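Long-range contact in DNA endonuclease I-CvuI (Chlorella vulgaris, PDB 5A77), which cleaves double-stranded DNA in the presence of magnesium as a LAGLIDADG endonuclease, probably to promote homing of its intron: residues F12-I25 with L91-A105. Numbering follows the deposited sequence.
With MG (magnesium ion), chain G; MG (magnesium ion), chain H; nucleotides of chain F; nucleotides of chain D.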
loop_
_atom_site.group_PDB
_atom_site.type_symbol
_atom_site.label_atom_id
_atom_site.label_comp_id
_atom_site.label_asym_id
_atom_site.label_seq_id
_atom_site.Cartn_x
_atom_site.Cartn_y
_atom_site.Cartn_z
ATOM N N PHE B 12 0.767 13.035 -6.929
ATOM C CA PHE B 12 0.944 11.923 -7.860
ATOM C C PHE B 12 2.013 10.951 -7.351
ATOM O O PHE B 12 1.938 9.747 -7.594
ATOM C CB PHE B 12 1.314 12.436 -9.259
ATOM C CG PHE B 12 0.197 13.175 -9.955
ATOM C CD1 PHE B 12 -1.116 12.756 -9.828
ATOM C CD2 PHE B 12 0.466 14.289 -10.739
ATOM C CE1 PHE B 12 -2.152 13.443 -10.468
ATOM C CE2 PHE B 12 -0.559 14.982 -11.373
ATOM C CZ PHE B 12 -1.871 14.557 -11.238
ATOM N N ALA B 13 2.999 11.479 -6.629
ATOM C CA ALA B 13 4.045 10.652 -6.024
ATOM C C ALA B 13 3.486 9.860 -4.837
ATOM O O ALA B 13 3.757 8.664 -4.694
ATOM C CB ALA B 13 5.224 11.512 -5.589
ATOM N N TRP B 14 2.708 10.532 -3.994
ATOM C CA TRP B 14 2.011 9.874 -2.891
ATOM C C TRP B 14 1.112 8.770 -3.434
ATOM O O TRP B 14 1.140 7.643 -2.947
ATOM C CB TRP B 14 1.179 10.882 -2.070
ATOM C CG TRP B 14 0.330 10.223 -1.005
ATOM C CD1 TRP B 14 0.689 9.970 0.290
ATOM C CD2 TRP B 14 -1.017 9.726 -1.154
ATOM N NE1 TRP B 14 -0.342 9.344 0.951
ATOM C CE2 TRP B 14 -1.387 9.188 0.100
ATOM C CE3 TRP B 14 -1.926 9.693 -2.212
ATOM C CZ2 TRP B 14 -2.649 8.611 0.304
ATOM C CZ3 TRP B 14 -3.178 9.122 -1.997
ATOM C CH2 TRP B 14 -3.524 8.588 -0.747
ATOM N N LEU B 15 0.315 9.101 -4.447
ATOM C CA LEU B 15 -0.616 8.142 -5.037
ATOM C C LEU B 15 0.122 6.997 -5.720
ATOM O O LEU B 15 -0.291 5.836 -5.639
ATOM C CB LEU B 15 -1.546 8.832 -6.036
ATOM C CG LEU B 15 -2.583 7.862 -6.597
ATOM C CD1 LEU B 15 -3.320 7.185 -5.449
ATOM C CD2 LEU B 15 -3.557 8.563 -7.540
ATOM N N ALA B 16 1.215 7.317 -6.396
ATOM C CA ALA B 16 2.043 6.267 -6.933
ATOM C C ALA B 16 2.475 5.375 -5.783
ATOM O O ALA B 16 2.427 4.141 -5.880
ATOM C CB ALA B 16 3.242 6.839 -7.663
ATOM N N GLY B 17 2.875 6.012 -4.685
ATOM C CA GLY B 17 3.284 5.293 -3.497
ATOM C C GLY B 17 2.189 4.349 -3.046
ATOM O O GLY B 17 2.454 3.215 -2.654
ATOM N N PHE B 18 0.948 4.811 -3.142
ATOM C CA PHE B 18 -0.191 4.052 -2.650
ATOM C C PHE B 18 -0.532 2.880 -3.567
ATOM O O PHE B 18 -0.773 1.760 -3.102
ATOM C CB PHE B 18 -1.390 4.982 -2.491
ATOM C CG PHE B 18 -2.367 4.539 -1.463
ATOM C CD1 PHE B 18 -2.095 4.717 -0.106
ATOM C CD2 PHE B 18 -3.577 3.970 -1.836
ATOM C CE1 PHE B 18 -3.015 4.327 0.864
ATOM C CE2 PHE B 18 -4.510 3.574 -0.873
ATOM C CZ PHE B 18 -4.223 3.747 0.480
ATOM N N VAL B 19 -0.550 3.140 -4.869
ATOM C CA VAL B 19 -0.834 2.099 -5.851
ATOM C C VAL B 19 0.224 0.970 -5.809
ATOM O O VAL B 19 -0.126 -0.214 -5.862
ATOM C CB VAL B 19 -0.923 2.697 -7.277
ATOM C CG1 VAL B 19 -1.052 1.598 -8.319
ATOM C CG2 VAL B 19 -2.102 3.659 -7.365
ATOM N N ASP B 20 1.505 1.321 -5.686
ATOM C CA ASP B 20 2.552 0.293 -5.600
ATOM C C ASP B 20 2.311 -0.684 -4.453
ATOM O O ASP B 20 2.771 -1.825 -4.500
ATOM C CB ASP B 20 3.938 0.921 -5.433
ATOM C CG ASP B 20 4.599 1.221 -6.749
ATOM O OD1 ASP B 20 4.281 0.535 -7.737
ATOM O OD2 ASP B 20 5.434 2.142 -6.806
ATOM N N ALA B 21 1.595 -0.232 -3.422
ATOM C CA ALA B 21 1.372 -1.059 -2.245
ATOM C C ALA B 21 0.008 -1.728 -2.279
ATOM O O ALA B 21 -0.095 -2.928 -2.068
ATOM C CB ALA B 21 1.527 -0.241 -0.984
ATOM N N ASP B 22 -1.042 -0.955 -2.539
ATOM C CA ASP B 22 -2.389 -1.530 -2.608
ATOM C C ASP B 22 -3.149 -1.190 -3.863
ATOM O O ASP B 22 -4.342 -0.909 -3.796
ATOM C CB ASP B 22 -3.221 -1.103 -1.408
ATOM C CG ASP B 22 -2.921 -1.932 -0.187
ATOM O OD1 ASP B 22 -2.415 -3.066 -0.377
ATOM O OD2 ASP B 22 -3.175 -1.451 0.943
ATOM N N GLY B 23 -2.465 -1.214 -4.997
ATOM C CA GLY B 23 -3.116 -0.989 -6.268
ATOM C C GLY B 23 -3.138 -2.237 -7.132
ATOM O O GLY B 23 -2.562 -3.271 -6.794
ATOM N N CYS B 24 -3.820 -2.135 -8.261
ATOM C CA CYS B 24 -3.917 -3.233 -9.198
ATOM C C CYS B 24 -3.992 -2.639 -10.582
ATOM O O CYS B 24 -5.018 -2.065 -10.958
ATOM C CB CYS B 24 -5.143 -4.106 -8.913
ATOM S SG CYS B 24 -5.257 -5.613 -9.921
ATOM N N ILE B 25 -2.892 -2.741 -11.316
ATOM C CA ILE B 25 -2.858 -2.360 -12.720
ATOM C C ILE B 25 -2.934 -3.624 -13.553
ATOM O O ILE B 25 -1.971 -4.381 -13.622
ATOM C CB ILE B 25 -1.592 -1.568 -13.056
ATOM C CG1 ILE B 25 -1.447 -0.409 -12.063
ATOM C CG2 ILE B 25 -1.601 -1.115 -14.529
ATOM C CD1 ILE B 25 -0.442 0.624 -12.477
ATOM N N LEU B 91 -2.211 6.813 -16.211
ATOM C CA LEU B 91 -0.937 6.127 -16.134
ATOM C C LEU B 91 0.256 7.061 -16.352
ATOM O O LEU B 91 1.236 6.974 -15.597
ATOM C CB LEU B 91 -0.917 4.963 -17.120
ATOM C CG LEU B 91 -1.724 3.814 -16.503
ATOM C CD1 LEU B 91 -1.888 2.631 -17.441
ATOM C CD2 LEU B 91 -1.074 3.370 -15.204
ATOM N N GLU B 92 0.125 7.949 -17.303
ATOM C CA GLU B 92 1.119 8.927 -17.597
ATOM C C GLU B 92 1.339 9.903 -16.441
ATOM O O GLU B 92 2.318 10.604 -16.394
ATOM C CB GLU B 92 0.745 9.675 -18.888
ATOM C CG GLU B 92 -0.409 9.095 -19.715
ATOM C CD GLU B 92 -0.359 9.467 -21.194
ATOM O OE1 GLU B 92 0.297 8.753 -21.963
ATOM O OE2 GLU B 92 -0.986 10.460 -21.606
ATOM N N LYS B 93 0.409 9.960 -15.513
ATOM C CA LYS B 93 0.527 10.773 -14.304
ATOM C C LYS B 93 1.417 10.055 -13.319
ATOM O O LYS B 93 2.325 10.648 -12.750
ATOM C CB LYS B 93 -0.840 11.054 -13.685
ATOM C CG LYS B 93 -1.519 12.278 -14.246
ATOM C CD LYS B 93 -3.001 12.225 -13.996
ATOM C CE LYS B 93 -3.712 13.324 -14.742
ATOM N NZ LYS B 93 -5.185 13.075 -14.770
ATOM N N LEU B 94 1.162 8.761 -13.149
ATOM C CA LEU B 94 1.844 7.948 -12.145
ATOM C C LEU B 94 3.184 7.399 -12.620
ATOM O O LEU B 94 4.137 7.317 -11.847
ATOM C CB LEU B 94 0.935 6.794 -11.721
ATOM C CG LEU B 94 -0.376 7.315 -11.129
ATOM C CD1 LEU B 94 -1.329 6.196 -10.719
ATOM C CD2 LEU B 94 -0.054 8.210 -9.950
ATOM N N LEU B 95 3.234 7.031 -13.899
ATOM C CA LEU B 95 4.387 6.397 -14.549
ATOM C C LEU B 95 5.769 6.864 -14.081
ATOM O O LEU B 95 6.611 6.029 -13.754
ATOM C CB LEU B 95 4.268 6.600 -16.058
ATOM C CG LEU B 95 4.683 5.503 -17.020
ATOM C CD1 LEU B 95 4.243 4.149 -16.506
ATOM C CD2 LEU B 95 4.035 5.813 -18.363
ATOM N N PRO B 96 6.008 8.191 -14.023
ATOM C CA PRO B 96 7.325 8.621 -13.533
ATOM C C PRO B 96 7.619 8.232 -12.075
ATOM O O PRO B 96 8.783 8.281 -11.660
ATOM C CB PRO B 96 7.266 10.148 -13.663
ATOM C CG PRO B 96 6.199 10.411 -14.671
ATOM C CD PRO B 96 5.184 9.346 -14.432
ATOM N N TYR B 97 6.599 7.848 -11.313
ATOM C CA TYR B 97 6.813 7.538 -9.901
ATOM C C TYR B 97 6.519 6.091 -9.530
ATOM O O TYR B 97 6.933 5.637 -8.471
ATOM C CB TYR B 97 5.971 8.456 -9.018
ATOM C CG TYR B 97 6.042 9.906 -9.410
ATOM C CD1 TYR B 97 7.174 10.661 -9.139
ATOM C CD2 TYR B 97 4.980 10.522 -10.062
ATOM C CE1 TYR B 97 7.244 11.989 -9.501
ATOM C CE2 TYR B 97 5.041 11.847 -10.428
ATOM C CZ TYR B 97 6.172 12.577 -10.144
ATOM O OH TYR B 97 6.238 13.901 -10.505
ATOM N N LEU B 98 5.805 5.357 -10.370
ATOM C CA LEU B 98 5.576 3.960 -10.039
ATOM C C LEU B 98 6.895 3.188 -10.046
ATOM O O LEU B 98 7.627 3.161 -11.043
ATOM C CB LEU B 98 4.590 3.313 -10.999
ATOM C CG LEU B 98 3.109 3.636 -10.839
ATOM C CD1 LEU B 98 2.325 2.855 -11.879
ATOM C CD2 LEU B 98 2.620 3.315 -9.443
ATOM N N GLN B 99 7.210 2.565 -8.923
ATOM C CA GLN B 99 8.411 1.755 -8.867
ATOM C C GLN B 99 8.031 0.297 -9.056
ATOM O O GLN B 99 8.427 -0.331 -10.031
ATOM C CB GLN B 99 9.159 1.976 -7.545
ATOM C CG GLN B 99 10.638 2.350 -7.733
ATOM C CD GLN B 99 10.816 3.722 -8.368
ATOM O OE1 GLN B 99 10.106 4.666 -8.031
ATOM N NE2 GLN B 99 11.758 3.834 -9.292
ATOM N N LEU B 100 7.220 -0.224 -8.146
ATOM C CA LEU B 100 6.863 -1.638 -8.141
ATOM C C LEU B 100 6.035 -2.112 -9.323
ATOM O O LEU B 100 6.177 -3.258 -9.762
ATOM C CB LEU B 100 6.107 -1.973 -6.858
ATOM C CG LEU B 100 6.961 -1.783 -5.617
ATOM C CD1 LEU B 100 6.237 -2.322 -4.404
ATOM C CD2 LEU B 100 8.297 -2.495 -5.831
ATOM N N LYS B 101 5.159 -1.252 -9.831
ATOM C CA LYS B 101 4.181 -1.703 -10.807
ATOM C C LYS B 101 4.312 -1.009 -12.163
ATOM O O LYS B 101 3.376 -1.017 -12.960
ATOM C CB LYS B 101 2.775 -1.516 -10.229
ATOM C CG LYS B 101 2.572 -2.266 -8.914
ATOM C CD LYS B 101 1.124 -2.274 -8.480
ATOM C CE LYS B 101 0.729 -3.607 -7.841
ATOM N NZ LYS B 101 1.465 -3.917 -6.603
ATOM N N ARG B 102 5.478 -0.425 -12.427
ATOM C CA ARG B 102 5.678 0.309 -13.669
ATOM C C ARG B 102 5.643 -0.614 -14.895
ATOM O O ARG B 102 5.244 -0.192 -15.980
ATOM C CB ARG B 102 6.996 1.086 -13.640
ATOM C CG ARG B 102 7.095 2.122 -14.759
ATOM C CD ARG B 102 8.485 2.713 -14.894
ATOM N NE ARG B 102 8.959 3.334 -13.661
ATOM C CZ ARG B 102 10.148 3.919 -13.538
ATOM N NH1 ARG B 102 10.975 3.952 -14.578
ATOM N NH2 ARG B 102 10.514 4.461 -12.380
ATOM N N ALA B 103 6.049 -1.871 -14.723
ATOM C CA ALA B 103 5.966 -2.848 -15.810
ATOM C C ALA B 103 4.509 -3.065 -16.249
ATOM O O ALA B 103 4.194 -2.999 -17.445
ATOM C CB ALA B 103 6.594 -4.155 -15.396
ATOM N N GLN B 104 3.625 -3.306 -15.280
ATOM C CA GLN B 104 2.206 -3.469 -15.569
ATOM C C GLN B 104 1.668 -2.221 -16.253
ATOM O O GLN B 104 0.890 -2.311 -17.197
ATOM C CB GLN B 104 1.412 -3.756 -14.298
ATOM C CG GLN B 104 1.763 -5.059 -13.610
ATOM C CD GLN B 104 2.633 -4.845 -12.389
ATOM O OE1 GLN B 104 3.857 -4.669 -12.487
ATOM N NE2 GLN B 104 2.002 -4.831 -11.227
ATOM N N ALA B 105 2.108 -1.055 -15.793
ATOM C CA ALA B 105 1.723 0.203 -16.426
ATOM C C ALA B 105 2.108 0.232 -17.895
ATOM O O ALA B 105 1.265 0.457 -18.757
ATOM C CB ALA B 105 2.348 1.368 -15.714
HETATM MG MG MG G . 0.709 -4.705 -0.886
HETATM MG MG MG H . -3.538 -1.573 3.368
ATOM O OP3 DG F 1 -0.459 -6.666 -4.568
ATOM P P DG F 1 -0.996 -5.372 -4.071
ATOM O OP1 DG F 1 -0.923 -5.414 -2.590
ATOM O OP2 DG F 1 -0.300 -4.285 -4.799
ATOM O "O5'" DG F 1 -2.533 -5.248 -4.498
ATOM C "C5'" DG F 1 -3.569 -5.850 -3.697
ATOM C "C4'" DG F 1 -3.946 -7.190 -4.288
ATOM O "O4'" DG F 1 -5.157 -7.714 -3.683
ATOM C "C3'" DG F 1 -4.201 -7.168 -5.783
ATOM O "O3'" DG F 1 -3.534 -8.248 -6.321
ATOM C "C2'" DG F 1 -5.723 -7.338 -5.890
ATOM C "C1'" DG F 1 -5.981 -8.236 -4.704
ATOM N N9 DG F 1 -7.347 -8.247 -4.200
ATOM C C8 DG F 1 -8.098 -7.165 -3.796
ATOM N N7 DG F 1 -9.267 -7.501 -3.317
ATOM C C5 DG F 1 -9.277 -8.889 -3.385
ATOM C C6 DG F 1 -10.272 -9.815 -3.010
ATOM O O6 DG F 1 -11.382 -9.590 -2.533
ATOM N N1 DG F 1 -9.879 -11.124 -3.249
ATOM C C2 DG F 1 -8.677 -11.494 -3.779
ATOM N N2 DG F 1 -8.473 -12.811 -3.927
ATOM N N3 DG F 1 -7.732 -10.638 -4.137
ATOM C C4 DG F 1 -8.101 -9.359 -3.915
ATOM P P DC D 14 -6.856 -2.293 3.637
ATOM O OP1 DC D 14 -5.567 -1.555 3.615
ATOM O OP2 DC D 14 -8.094 -1.635 4.116
ATOM O "O5'" DC D 14 -7.169 -2.904 2.176
ATOM C "C5'" DC D 14 -6.138 -2.986 1.192
ATOM C "C4'" DC D 14 -5.711 -4.432 0.930
ATOM O "O4'" DC D 14 -6.720 -5.369 1.406
ATOM C "C3'" DC D 14 -5.481 -4.779 -0.549
ATOM O "O3'" DC D 14 -4.129 -5.239 -0.750
ATOM C "C2'" DC D 14 -6.519 -5.884 -0.831
ATOM C "C1'" DC D 14 -6.704 -6.479 0.550
ATOM N N1 DC D 14 -7.970 -7.308 0.752
ATOM C C2 DC D 14 -8.055 -8.603 0.209
ATOM O O2 DC D 14 -7.106 -9.044 -0.452
ATOM N N3 DC D 14 -9.179 -9.341 0.423
ATOM C C4 DC D 14 -10.180 -8.837 1.149
ATOM N N4 DC D 14 -11.263 -9.600 1.337
ATOM C C5 DC D 14 -10.114 -7.527 1.718
ATOM C C6 DC D 14 -8.999 -6.809 1.500
#
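Asp20, in the LAGLIDADG helix that leads into strand 23-31, turns its carboxylate onto the backbone of the loop between helices 84-94 and 102-114. Its OD2 accepts from Gln99 N at 2.8 Å on the syn lone pair, with weak bonds from Leu100 N to OD2 and from Lys101 N to OD1. NE1 of Trp14 of the second subunit also bonds weakly to OD2. With an alanine here the carboxylate would be gone, and the amides of Gln99, Leu100 and Lys101 would probably lose their acceptor, with the turn that carries Lys101 likely to shift.

Apolar packing makes up much of the interface. Leu94 sits as a knob among Phe12, Leu15, Ala16 and Val19, its CD2 lying 3.4 Å from Phe12 O. Lys93 lays CG over one face of the Phe12 ring, 4.0 Å from its centroid, while the Tyr97 ring receives the methyl of Ala13 on one face and Pro96 on the other. Tyr97 CB and Ala16 CB are 3.4 Å apart. Where strand 23-31 begins, Ile25 CD1 meets Leu98 CD1 tip to tip at 3.6 Å.

Beside this core lies the active site. Ala21 O and Asp22 OD2 bind separate magnesium ions, each completed in part by a DNA phosphate and by the second subunit. The Lys101 chain runs past Val19 O and bends at chi3 (142°) and chi4 (63°), which brings its amine to the cleaved strand: NZ bonds weakly to Asp20 O and donates to OP2 of the 5'-phosphate of DG1 of chain F at 2.6 Å.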